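Local coordinates for odorant binding protein (AGAP010409-PA) (Anopheles gambiae, PDB 3QME) that probably binds odorants and holds a molecule of cyclohexanone in a pocket between its helices, at residues F32-V37 with R99-F104; F41-G46 with D95-A100; V58-N63 with K80-L85. One frame throughout, in Å; residues are numbered along the deposited sequence.

Interaction 1. Residues F32-V37 with R99-F104; sequences FPDDPV and RAYSAF. With CYH (cyclohexanone), chain B.
The Tyr101 ring presents an edge to Phe32 O, which lies near the ring plane, while the Phe104 ring has cyclohexanone C4 at its edge, 3.5 Å from Phe104 CD2. Phe32 and Phe104 also meet obliquely, with centroids 5.5 Å apart, planes at 80° and Phe32 CD1 4.0 Å from Phe104 CE1. Phe104 thus has aromatic packing on one flank and ligand contact on the other, and its CB comes 3.3 Å from cyclohexanone C2. The polar link is short: Tyr101 OH donates to Phe32 O at 2.5 Å, with a C=O...O angle of 153°. Tyrosine suits this place because its buried ring packs among apolar groups while its hydroxyl satisfies a loop carbonyl. Its CG is trans to the backbone N (chi1 -176°), which carries the ring out from the helix to the loop. The carboxylate of Asp34 comes obliquely to the same ring, CG 3.8 Å from Tyr101 CE1, and its OD1 is hydrogen-bonded to His39, whose ring also meets Tyr101. Asp35 N-caps helix 36-48. The contact therefore fastens the loop entering helix 36-48 to helix 96-105, with Tyr52 of strand 52-53 packed on that helix at Ala100 and Ala103.

Interaction 2. Residues F41-G46 with D95-A100; sequences FVRCIG and DLCERA. With CYH (cyclohexanone), chain B.
Val42 brings CG1 to 4.4 Å from Ala100 O and to 3.9 Å from cyclohexanone O1, a branched apolar side chain that lines both the helix seam and the ligand site. Arg43 makes the largest share of the contact. Its CB presses on Ala100 CB at 3.4 Å, and the small alanine lets the helices come close, their axes 8.2 Å apart and inclined at 72°. With CG trans to the backbone N (chi1 169°) and the chain extended to NE, the arginine then runs across the start of helix 96-105: CD lies 3.6 Å from Leu96 O, and Leu96 CD1 sits over one face of the guanidinium. The charged end goes on to a salt bridge with Asp54, so the aliphatic stem packs while the charge is paired beyond it. One turn on, Gly46, having no side chain, leaves room for the ligand, its CA only 3.4 Å from cyclohexanone C6. Across the seam Asp95 caps the opposing helix, OD2 accepting from Glu98 N at 3.0 Å. Cys40–Cys97 bridges the two helices, and Cys11–Cys44 ties helix 36-48 to helix 6-14; with Cys84–Cys106 they give the interlocked 1-3, 2-5, 4-6 disulfide pairing of the classical insect odorant-binding protein fold.

Interaction 3. Residues V58-N63 with K80-L85; sequences VDLQAN and KHRACL. With CYH (cyclohexanone), chain B.
Leu60 fits its forked end against helix 75-87, with CD2 3.5 Å from His81 CB and CD1 3.7 Å from Arg82 CG. Its CG is trans to the carbonyl carbon (chi1 -71°), which aims the branch at the helix, where its methyls straddle His81 and Arg82. Leucine suits the spot because one branch can meet the root of a histidine and the other the aliphatic stem of an arginine. NH1 of Arg82 is hydrogen-bonded to O of Trp134, a residue of the C-terminal tag. Val58 and Leu85 cross at about a right angle, Val58 CB lying 3.7 Å from Leu85 CD1; Val58 CG2 touches both Leu85 and the ligand, 3.8 Å from cyclohexanone C3.

Further out, the start of helix 60-66 is set by polar bonds. Asp59 is its N-cap: OD1 takes the N-H of Ala62 at 3.1 Å, met from above the carboxylate plane, and also bonds Leu133 N. Asp59 O accepts two donors, the backbone N of Asn63 and Asn63 ND2, the latter at 2.8 Å. ND2 also bonds Leu51 O and Asn63 OD1 bonds Tyr111 OH, fixing the amide so that OD1 rests 3.6 Å from cyclohexanone C4. This joins strand 57-58 and helix 60-66 to helix 75-87, with Ala103 of helix 96-105 against Val58 and Leu85, and the added C-terminal tail (Leu133 from the linker, Trp134 and Ser135 from the Strep-tag) alongside.

Interactions 1 and 2 are neighbours, their centres 6 Å apart, and both join helix 36-48, or the loop entering it, to helix 96-105; they share Arg99 and Ala100, and Val42 packs on Phe32, Tyr101 and Phe104. Interaction 3 lies about 16 Å and 15 Å from their centres and is nested, along the chain, inside the loops that they close. It touches interaction 1 on helix 96-105, but stays about 6 Å from the nearest atoms of interaction 2. Helix 96-105 thus stands between the two regions, and all three contacts reach the cyclohexanone, so the pocket is walled by segments distant in sequence.

Interaction 1. Residues F32-V37 with R99-F104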
loop_
_atom_site.group_PDB
_atom_site.type_symbol
_atom_site.label_atom_id
_atom_site.label_comp_id
_atom_site.label_asym_id
_atom_site.label_seq_id
_atom_site.Cartn_x
_atom_site.Cartn_y
_atom_site.Cartn_z
ATOM N N PHE A 32 7.037 3.516 -6.891
ATOM C CA PHE A 32 6.629 2.135 -7.107
ATOM C C PHE A 32 6.028 1.961 -8.479
ATOM O O PHE A 32 4.821 2.122 -8.664
ATOM C CB PHE A 32 5.665 1.689 -6.007
ATOM C CG PHE A 32 6.197 1.913 -4.621
ATOM C CD1 PHE A 32 5.909 3.081 -3.935
ATOM C CD2 PHE A 32 7.011 0.970 -4.011
ATOM C CE1 PHE A 32 6.410 3.299 -2.663
ATOM C CE2 PHE A 32 7.515 1.176 -2.732
ATOM C CZ PHE A 32 7.214 2.339 -2.057
ATOM N N PRO A 33 6.884 1.634 -9.459
ATOM C CA PRO A 33 6.499 1.516 -10.869
ATOM C C PRO A 33 5.414 0.467 -11.073
ATOM O O PRO A 33 5.270 -0.439 -10.248
ATOM C CB PRO A 33 7.798 1.074 -11.548
ATOM C CG PRO A 33 8.880 1.569 -10.636
ATOM C CD PRO A 33 8.327 1.420 -9.260
ATOM N N ASP A 34 4.659 0.595 -12.160
ATOM C CA ASP A 34 3.578 -0.333 -12.441
ATOM C C ASP A 34 4.132 -1.534 -13.208
ATOM O O ASP A 34 4.009 -1.617 -14.430
ATOM C CB ASP A 34 2.457 0.378 -13.212
ATOM C CG ASP A 34 1.176 -0.433 -13.268
ATOM O OD1 ASP A 34 1.228 -1.660 -13.049
ATOM O OD2 ASP A 34 0.111 0.161 -13.550
ATOM N N ASP A 35 4.758 -2.450 -12.471
ATOM C CA ASP A 35 5.323 -3.671 -13.038
ATOM C C ASP A 35 4.993 -4.826 -12.099
ATOM O O ASP A 35 4.780 -4.594 -10.913
ATOM C CB ASP A 35 6.836 -3.519 -13.227
ATOM C CG ASP A 35 7.598 -3.574 -11.920
ATOM O OD1 ASP A 35 8.008 -2.504 -11.417
ATOM O OD2 ASP A 35 7.788 -4.699 -11.412
ATOM N N PRO A 36 4.921 -6.067 -12.622
ATOM C CA PRO A 36 4.460 -7.178 -11.780
ATOM C C PRO A 36 5.327 -7.427 -10.541
ATOM O O PRO A 36 4.797 -7.826 -9.500
ATOM C CB PRO A 36 4.494 -8.387 -12.728
ATOM C CG PRO A 36 4.432 -7.790 -14.102
ATOM C CD PRO A 36 5.191 -6.500 -14.004
ATOM N N VAL A 37 6.629 -7.186 -10.633
ATOM C CA VAL A 37 7.479 -7.399 -9.470
ATOM C C VAL A 37 7.103 -6.396 -8.391
ATOM O O VAL A 37 6.869 -6.758 -7.238
ATOM C CB VAL A 37 8.991 -7.291 -9.815
ATOM C CG1 VAL A 37 9.852 -7.310 -8.539
ATOM C CG2 VAL A 37 9.388 -8.423 -10.759
ATOM N N ARG A 99 -4.066 -6.622 -7.248
ATOM C CA ARG A 99 -5.121 -6.107 -6.373
ATOM C C ARG A 99 -4.542 -5.174 -5.316
ATOM O O ARG A 99 -5.061 -4.080 -5.088
ATOM C CB ARG A 99 -5.855 -7.257 -5.696
ATOM C CG ARG A 99 -7.062 -6.824 -4.897
ATOM C CD ARG A 99 -7.533 -7.964 -3.998
ATOM N NE ARG A 99 -7.978 -9.108 -4.791
ATOM C CZ ARG A 99 -8.369 -10.267 -4.267
ATOM N NH1 ARG A 99 -8.360 -10.447 -2.951
ATOM N NH2 ARG A 99 -8.765 -11.250 -5.064
ATOM N N ALA A 100 -3.469 -5.614 -4.662
ATOM C CA ALA A 100 -2.828 -4.819 -3.611
ATOM C C ALA A 100 -2.268 -3.514 -4.156
ATOM O O ALA A 100 -2.386 -2.464 -3.529
ATOM C CB ALA A 100 -1.707 -5.630 -2.923
ATOM N N TYR A 101 -1.620 -3.587 -5.312
ATOM C CA TYR A 101 -1.048 -2.394 -5.929
ATOM C C TYR A 101 -2.143 -1.417 -6.346
ATOM O O TYR A 101 -2.023 -0.202 -6.148
ATOM C CB TYR A 101 -0.201 -2.795 -7.133
ATOM C CG TYR A 101 0.519 -1.655 -7.794
ATOM C CD1 TYR A 101 -0.020 -1.023 -8.901
ATOM C CD2 TYR A 101 1.761 -1.224 -7.323
ATOM C CE1 TYR A 101 0.662 0.022 -9.534
ATOM C CE2 TYR A 101 2.435 -0.185 -7.931
ATOM C CZ TYR A 101 1.888 0.431 -9.038
ATOM O OH TYR A 101 2.563 1.462 -9.647
ATOM N N SER A 102 -3.217 -1.952 -6.923
ATOM C CA SER A 102 -4.377 -1.136 -7.259
ATOM C C SER A 102 -4.942 -0.434 -6.024
ATOM O O SER A 102 -5.264 0.754 -6.069
ATOM C CB SER A 102 -5.463 -1.978 -7.931
ATOM O OG SER A 102 -6.569 -1.159 -8.266
ATOM N N ALA A 103 -5.065 -1.172 -4.926
ATOM C CA ALA A 103 -5.523 -0.593 -3.663
ATOM C C ALA A 103 -4.627 0.563 -3.243
ATOM O O ALA A 103 -5.111 1.662 -2.964
ATOM C CB ALA A 103 -5.546 -1.661 -2.576
ATOM N N PHE A 104 -3.317 0.301 -3.196
ATOM C CA PHE A 104 -2.305 1.302 -2.857
ATOM C C PHE A 104 -2.424 2.591 -3.674
ATOM O O PHE A 104 -2.131 3.675 -3.168
ATOM C CB PHE A 104 -0.895 0.719 -3.045
ATOM C CG PHE A 104 0.215 1.737 -2.860
ATOM C CD1 PHE A 104 0.938 2.210 -3.954
ATOM C CD2 PHE A 104 0.510 2.241 -1.600
ATOM C CE1 PHE A 104 1.935 3.162 -3.791
ATOM C CE2 PHE A 104 1.513 3.193 -1.424
ATOM C CZ PHE A 104 2.227 3.651 -2.523
HETATM C C1 CYH B . -0.745 -1.707 0.130
HETATM O O1 CYH B . -0.659 -2.881 -0.207
HETATM C C2 CYH B . -1.921 -0.899 -0.359
HETATM C C3 CYH B . -2.334 0.167 0.649
HETATM C C4 CYH B . -1.147 0.945 1.185
HETATM C C5 CYH B . -0.154 0.033 1.887
HETATM C C6 CYH B . 0.335 -1.109 1.006
#

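Interaction 2. Residues F41-G46 with D95-A100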
loop_
_atom_site.group_PDB
_atom_site.type_symbol
_atom_site.label_atom_id
_atom_site.label_comp_id
_atom_site.label_asym_id
_atom_site.label_seq_id
_atom_site.Cartn_x
_atom_site.Cartn_y
_atom_site.Cartn_z
ATOM N N PHE A 41 5.842 -6.618 -4.526
ATOM C CA PHE A 41 6.632 -5.983 -3.478
ATOM C C PHE A 41 5.716 -5.114 -2.611
ATOM O O PHE A 41 5.734 -5.195 -1.380
ATOM C CB PHE A 41 7.747 -5.149 -4.100
ATOM C CG PHE A 41 8.601 -4.423 -3.093
ATOM C CD1 PHE A 41 9.566 -5.096 -2.367
ATOM C CD2 PHE A 41 8.446 -3.066 -2.893
ATOM C CE1 PHE A 41 10.357 -4.424 -1.452
ATOM C CE2 PHE A 41 9.231 -2.385 -1.972
ATOM C CZ PHE A 41 10.186 -3.066 -1.256
ATOM N N VAL A 42 4.911 -4.289 -3.276
ATOM C CA VAL A 42 3.962 -3.417 -2.603
ATOM C C VAL A 42 2.998 -4.218 -1.745
ATOM O O VAL A 42 2.741 -3.853 -0.610
ATOM C CB VAL A 42 3.197 -2.565 -3.605
ATOM C CG1 VAL A 42 1.945 -1.929 -2.945
ATOM C CG2 VAL A 42 4.143 -1.511 -4.201
ATOM N N ARG A 43 2.476 -5.319 -2.279
ATOM C CA ARG A 43 1.638 -6.197 -1.471
ATOM C C ARG A 43 2.372 -6.688 -0.221
ATOM O O ARG A 43 1.811 -6.712 0.871
ATOM C CB ARG A 43 1.155 -7.398 -2.280
ATOM C CG ARG A 43 0.512 -8.461 -1.404
ATOM C CD ARG A 43 -0.124 -9.566 -2.240
ATOM N NE ARG A 43 -0.718 -10.592 -1.383
ATOM C CZ ARG A 43 -0.081 -11.697 -0.997
ATOM N NH1 ARG A 43 1.161 -11.927 -1.400
ATOM N NH2 ARG A 43 -0.686 -12.578 -0.220
ATOM N N CYS A 44 3.622 -7.099 -0.392
ATOM C CA CYS A 44 4.419 -7.643 0.713
ATOM C C CYS A 44 4.622 -6.642 1.860
ATOM O O CYS A 44 4.474 -6.986 3.044
ATOM C CB CYS A 44 5.774 -8.135 0.196
ATOM S SG CYS A 44 6.824 -8.823 1.488
ATOM N N ILE A 45 4.969 -5.411 1.498
ATOM C CA ILE A 45 5.141 -4.313 2.451
ATOM C C ILE A 45 3.825 -4.011 3.173
ATOM O O ILE A 45 3.786 -3.871 4.399
ATOM C CB ILE A 45 5.606 -3.016 1.724
ATOM C CG1 ILE A 45 6.970 -3.217 1.057
ATOM C CG2 ILE A 45 5.651 -1.836 2.687
ATOM C CD1 ILE A 45 8.039 -3.660 1.980
ATOM N N GLY A 46 2.738 -3.900 2.414
ATOM C CA GLY A 46 1.447 -3.649 3.035
ATOM C C GLY A 46 1.065 -4.746 4.017
ATOM O O GLY A 46 0.507 -4.486 5.092
ATOM N N ASP A 95 -5.430 -11.461 -9.530
ATOM C CA ASP A 95 -4.031 -11.442 -9.099
ATOM C C ASP A 95 -3.919 -10.671 -7.785
ATOM O O ASP A 95 -4.262 -9.484 -7.728
ATOM C CB ASP A 95 -3.188 -10.784 -10.194
ATOM C CG ASP A 95 -1.711 -10.763 -9.876
ATOM O OD1 ASP A 95 -0.923 -11.037 -10.797
ATOM O OD2 ASP A 95 -1.325 -10.456 -8.732
ATOM N N LEU A 96 -3.447 -11.343 -6.736
ATOM C CA LEU A 96 -3.373 -10.737 -5.403
ATOM C C LEU A 96 -2.397 -9.558 -5.334
ATOM O O LEU A 96 -2.620 -8.600 -4.588
ATOM C CB LEU A 96 -3.002 -11.775 -4.345
ATOM C CG LEU A 96 -3.988 -12.932 -4.161
ATOM C CD1 LEU A 96 -3.416 -13.923 -3.173
ATOM C CD2 LEU A 96 -5.362 -12.436 -3.730
ATOM N N CYS A 97 -1.306 -9.636 -6.095
ATOM C CA CYS A 97 -0.343 -8.536 -6.140
ATOM C C CYS A 97 -0.922 -7.312 -6.850
ATOM O O CYS A 97 -0.800 -6.184 -6.369
ATOM C CB CYS A 97 0.949 -8.982 -6.816
ATOM S SG CYS A 97 1.759 -10.339 -5.956
ATOM N N GLU A 98 -1.535 -7.536 -8.005
ATOM C CA GLU A 98 -2.163 -6.461 -8.756
ATOM C C GLU A 98 -3.280 -5.803 -7.942
ATOM O O GLU A 98 -3.417 -4.574 -7.931
ATOM C CB GLU A 98 -2.715 -7.004 -10.081
ATOM C CG GLU A 98 -3.328 -5.943 -10.979
ATOM C CD GLU A 98 -3.950 -6.539 -12.234
ATOM O OE1 GLU A 98 -4.499 -5.761 -13.043
ATOM O OE2 GLU A 98 -3.893 -7.782 -12.407
ATOM N N ARG A 99 -4.066 -6.622 -7.248
ATOM C CA ARG A 99 -5.121 -6.107 -6.373
ATOM C C ARG A 99 -4.542 -5.174 -5.316
ATOM O O ARG A 99 -5.061 -4.080 -5.088
ATOM C CB ARG A 99 -5.855 -7.257 -5.696
ATOM C CG ARG A 99 -7.062 -6.824 -4.897
ATOM C CD ARG A 99 -7.533 -7.964 -3.998
ATOM N NE ARG A 99 -7.978 -9.108 -4.791
ATOM C CZ ARG A 99 -8.369 -10.267 -4.267
ATOM N NH1 ARG A 99 -8.360 -10.447 -2.951
ATOM N NH2 ARG A 99 -8.765 -11.250 -5.064
ATOM N N ALA A 100 -3.469 -5.614 -4.662
ATOM C CA ALA A 100 -2.828 -4.819 -3.611
ATOM C C ALA A 100 -2.268 -3.514 -4.156
ATOM O O ALA A 100 -2.386 -2.464 -3.529
ATOM C CB ALA A 100 -1.707 -5.630 -2.923
HETATM C C1 CYH B . -0.745 -1.707 0.130
HETATM O O1 CYH B . -0.659 -2.881 -0.207
HETATM C C2 CYH B . -1.921 -0.899 -0.359
HETATM C C3 CYH B . -2.334 0.167 0.649
HETATM C C4 CYH B . -1.147 0.945 1.185
HETATM C C5 CYH B . -0.154 0.033 1.887
HETATM C C6 CYH B . 0.335 -1.109 1.006
#

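Interaction 3. Residues V58-N63 with K80-L85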
loop_
_atom_site.group_PDB
_atom_site.type_symbol
_atom_site.label_atom_id
_atom_site.label_comp_id
_atom_site.label_asym_id
_atom_site.label_seq_id
_atom_site.Cartn_x
_atom_site.Cartn_y
_atom_site.Cartn_z
ATOM N N VAL A 58 -7.580 -2.319 2.732
ATOM C CA VAL A 58 -6.694 -1.337 3.338
ATOM C C VAL A 58 -7.126 -0.947 4.750
ATOM O O VAL A 58 -8.269 -0.547 4.956
ATOM C CB VAL A 58 -6.638 -0.053 2.465
ATOM C CG1 VAL A 58 -5.860 1.059 3.172
ATOM C CG2 VAL A 58 -6.039 -0.361 1.079
ATOM N N ASP A 59 -6.217 -1.047 5.724
ATOM C CA ASP A 59 -6.512 -0.508 7.056
ATOM C C ASP A 59 -6.265 0.990 7.041
ATOM O O ASP A 59 -5.127 1.466 7.077
ATOM C CB ASP A 59 -5.732 -1.209 8.186
ATOM C CG ASP A 59 -5.958 -0.552 9.555
ATOM O OD1 ASP A 59 -6.764 0.388 9.645
ATOM O OD2 ASP A 59 -5.334 -0.969 10.549
ATOM N N LEU A 60 -7.358 1.736 6.988
ATOM C CA LEU A 60 -7.274 3.155 6.735
ATOM C C LEU A 60 -6.738 3.886 7.947
ATOM O O LEU A 60 -6.055 4.894 7.813
ATOM C CB LEU A 60 -8.641 3.699 6.322
ATOM C CG LEU A 60 -9.083 3.272 4.926
ATOM C CD1 LEU A 60 -10.527 3.687 4.653
ATOM C CD2 LEU A 60 -8.137 3.880 3.911
ATOM N N GLN A 61 -7.054 3.383 9.136
ATOM C CA GLN A 61 -6.514 3.977 10.354
ATOM C C GLN A 61 -4.995 3.732 10.445
ATOM O O GLN A 61 -4.222 4.628 10.795
ATOM C CB GLN A 61 -7.223 3.408 11.587
ATOM C CG GLN A 61 -6.643 3.885 12.914
ATOM C CD GLN A 61 -6.759 5.393 13.103
ATOM O OE1 GLN A 61 -7.731 6.023 12.667
ATOM N NE2 GLN A 61 -5.768 5.976 13.744
ATOM N N ALA A 62 -4.568 2.516 10.132
ATOM C CA ALA A 62 -3.145 2.210 10.187
ATOM C C ALA A 62 -2.349 3.033 9.162
ATOM O O ALA A 62 -1.195 3.370 9.401
ATOM C CB ALA A 62 -2.906 0.724 10.008
ATOM N N ASN A 63 -2.966 3.375 8.033
ATOM C CA ASN A 63 -2.272 4.178 7.026
ATOM C C ASN A 63 -2.223 5.643 7.445
ATOM O O ASN A 63 -1.215 6.325 7.264
ATOM C CB ASN A 63 -2.896 3.997 5.632
ATOM C CG ASN A 63 -2.394 2.745 4.926
ATOM O OD1 ASN A 63 -1.386 2.791 4.221
ATOM N ND2 ASN A 63 -3.089 1.619 5.116
ATOM N N LYS A 80 -13.114 9.416 1.738
ATOM C CA LYS A 80 -12.568 9.508 0.397
ATOM C C LYS A 80 -11.865 8.206 -0.012
ATOM O O LYS A 80 -12.045 7.723 -1.128
ATOM C CB LYS A 80 -11.654 10.725 0.251
ATOM C CG LYS A 80 -10.301 10.614 0.883
ATOM C CD LYS A 80 -9.529 11.923 0.715
ATOM C CE LYS A 80 -9.544 12.415 -0.723
ATOM N NZ LYS A 80 -8.956 13.792 -0.888
ATOM N N HIS A 81 -11.090 7.622 0.896
ATOM C CA HIS A 81 -10.377 6.385 0.572
ATOM C C HIS A 81 -11.266 5.164 0.458
ATOM O O HIS A 81 -11.084 4.374 -0.460
ATOM C CB HIS A 81 -9.187 6.165 1.511
ATOM C CG HIS A 81 -8.078 7.123 1.249
ATOM N ND1 HIS A 81 -7.431 7.176 0.034
ATOM C CD2 HIS A 81 -7.562 8.124 1.997
ATOM C CE1 HIS A 81 -6.526 8.138 0.063
ATOM N NE2 HIS A 81 -6.586 8.731 1.241
ATOM N N ARG A 82 -12.235 5.003 1.363
ATOM C CA ARG A 82 -13.243 3.954 1.184
ATOM C C ARG A 82 -13.918 4.040 -0.191
ATOM O O ARG A 82 -14.134 3.021 -0.854
ATOM C CB ARG A 82 -14.334 4.023 2.261
ATOM C CG ARG A 82 -14.029 3.262 3.548
ATOM C CD ARG A 82 -15.268 3.224 4.468
ATOM N NE ARG A 82 -14.891 3.162 5.883
ATOM C CZ ARG A 82 -14.645 2.035 6.548
ATOM N NH1 ARG A 82 -14.745 0.866 5.926
ATOM N NH2 ARG A 82 -14.305 2.078 7.833
ATOM N N ALA A 83 -14.289 5.249 -0.602
ATOM C CA ALA A 83 -14.915 5.436 -1.919
ATOM C C ALA A 83 -13.945 5.137 -3.071
ATOM O O ALA A 83 -14.304 4.449 -4.038
ATOM C CB ALA A 83 -15.499 6.850 -2.052
ATOM N N CYS A 84 -12.725 5.651 -2.979
ATOM C CA CYS A 84 -11.710 5.315 -3.979
ATOM C C CYS A 84 -11.562 3.788 -4.139
ATOM O O CYS A 84 -11.626 3.248 -5.250
ATOM C CB CYS A 84 -10.359 5.921 -3.592
ATOM S SG CYS A 84 -9.000 5.674 -4.800
ATOM N N LEU A 85 -11.338 3.114 -3.015
ATOM C CA LEU A 85 -11.123 1.675 -2.982
ATOM C C LEU A 85 -12.304 0.885 -3.520
ATOM O O LEU A 85 -12.125 -0.120 -4.198
ATOM C CB LEU A 85 -10.781 1.228 -1.551
ATOM C CG LEU A 85 -9.427 1.760 -1.050
ATOM C CD1 LEU A 85 -9.312 1.660 0.472
ATOM C CD2 LEU A 85 -8.257 1.041 -1.733
HETATM C C1 CYH B . -0.745 -1.707 0.130
HETATM O O1 CYH B . -0.659 -2.881 -0.207
HETATM C C2 CYH B . -1.921 -0.899 -0.359
HETATM C C3 CYH B . -2.334 0.167 0.649
HETATM C C4 CYH B . -1.147 0.945 1.185
HETATM C C5 CYH B . -0.154 0.033 1.887
HETATM C C6 CYH B . 0.335 -1.109 1.006
#